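Local coordinates for protein isoprenyl transferase (Helicobacter pylori, PDB 2D2R) that probably condenses isopentenyl diphosphate with an allylic pyrophosphate, as a magnesium-dependent, homodimeric undecaprenyl pyrophosphate synthase, at residues Ile216-Pro219 against Asp220-Pro223. Numbering follows the deposited sequence.
Sequences ILWP and DFTP
W218 opens a short 3-10 turn and F221 follows directly after it, and the two bring their aromatic side chains together at the same flank of the loop. With CG anti to the backbone N in both residues (chi1 -179° and -162°), the side chains cross at an angle. Their ring planes are almost parallel, 19° apart, but slid so far that they barely overlap; the touching is done by corners, W218 CZ3 against F221 CD2 at 3.6 Å. At the edge of the F221 ring, close to its plane, sits the methyl CG2 of I216, 4.2 Å from F221 CD1. The same methyl rests on the backbone of D220, 3.9 Å from D220 C.

Two backbone bonds of the i to i+3 kind close the turn: D220 N gives to L217 O at 3.1 Å, somewhat bent, and F221 N to W218 O at 2.9 Å, straighter. The carboxylate of D220 brings OD2 within 4.1 Å of L217 CB.

D220 OD1 takes a weak hydrogen bond from W29 NE1 and P219 touches N26, both substrate-binding residues by similarity, so the turn probably lies beside the substrate site, against helix 26-31. The buried W218 indole gives its NE1 hydrogen to the carbonyl of G44 and, with F221, packs on I51 of helix 37-56. The turn links strand 210-213, at one border of the parallel sheet, to helix 223-236, whose N-cap is T222, its OG1 only weakly bonded to K224 N while T222 N is held by the carboxylate of D225.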
# COMPACT_ATOMS: atom_id res chain seq x y z
N ILE A 216 2.10 -11.78 -16.64
CA ILE A 216 3.33 -12.51 -16.97
C ILE A 216 3.90 -13.10 -15.69
O ILE A 216 4.07 -12.38 -14.67
CB ILE A 216 4.37 -11.58 -17.60
CG1 ILE A 216 3.76 -10.93 -18.85
CG2 ILE A 216 5.64 -12.40 -17.91
CD1 ILE A 216 4.59 -9.79 -19.40
N LEU A 217 4.19 -14.39 -15.71
CA LEU A 217 4.75 -15.04 -14.53
C LEU A 217 6.18 -14.56 -14.37
O LEU A 217 6.81 -14.18 -15.38
CB LEU A 217 4.71 -16.55 -14.66
CG LEU A 217 3.31 -17.14 -14.79
CD1 LEU A 217 3.39 -18.66 -14.72
CD2 LEU A 217 2.40 -16.62 -13.66
N TRP A 218 6.73 -14.59 -13.15
CA TRP A 218 8.08 -14.08 -12.96
C TRP A 218 9.18 -14.76 -13.81
O TRP A 218 9.98 -14.07 -14.45
CB TRP A 218 8.47 -14.11 -11.47
CG TRP A 218 9.89 -13.57 -11.16
CD1 TRP A 218 10.92 -14.28 -10.65
CD2 TRP A 218 10.38 -12.23 -11.33
NE1 TRP A 218 12.04 -13.47 -10.49
CE2 TRP A 218 11.73 -12.21 -10.91
CE3 TRP A 218 9.80 -11.03 -11.81
CZ2 TRP A 218 12.52 -11.06 -10.93
CZ3 TRP A 218 10.59 -9.87 -11.83
CH2 TRP A 218 11.93 -9.90 -11.40
N PRO A 219 9.24 -16.10 -13.83
CA PRO A 219 10.28 -16.77 -14.64
C PRO A 219 10.21 -16.45 -16.13
O PRO A 219 11.16 -16.74 -16.85
CB PRO A 219 10.04 -18.25 -14.36
CG PRO A 219 9.53 -18.25 -12.94
CD PRO A 219 8.53 -17.07 -12.98
N ASP A 220 9.11 -15.87 -16.59
CA ASP A 220 8.96 -15.50 -18.00
C ASP A 220 9.20 -14.01 -18.24
O ASP A 220 9.16 -13.55 -19.39
CB ASP A 220 7.54 -15.83 -18.50
CG ASP A 220 7.28 -17.30 -18.57
OD1 ASP A 220 8.25 -18.05 -18.84
OD2 ASP A 220 6.11 -17.73 -18.37
N PHE A 221 9.44 -13.28 -17.16
CA PHE A 221 9.62 -11.82 -17.20
C PHE A 221 10.96 -11.41 -17.76
O PHE A 221 11.98 -11.86 -17.27
CB PHE A 221 9.45 -11.24 -15.78
CG PHE A 221 9.18 -9.76 -15.76
CD1 PHE A 221 8.01 -9.27 -16.30
CD2 PHE A 221 10.10 -8.88 -15.24
CE1 PHE A 221 7.75 -7.90 -16.33
CE2 PHE A 221 9.87 -7.51 -15.26
CZ PHE A 221 8.66 -7.02 -15.82
N THR A 222 10.97 -10.53 -18.74
CA THR A 222 12.25 -10.15 -19.33
C THR A 222 12.55 -8.70 -19.22
O THR A 222 11.69 -7.89 -18.89
CB THR A 222 12.30 -10.46 -20.80
OG1 THR A 222 11.48 -9.51 -21.49
CG2 THR A 222 11.76 -11.80 -21.08
N PRO A 223 13.80 -8.34 -19.50
CA PRO A 223 14.12 -6.93 -19.41
C PRO A 223 13.30 -6.16 -20.43
O PRO A 223 13.02 -4.98 -20.26
CB PRO A 223 15.61 -6.91 -19.71
CG PRO A 223 16.06 -8.15 -18.99
CD PRO A 223 15.03 -9.16 -19.43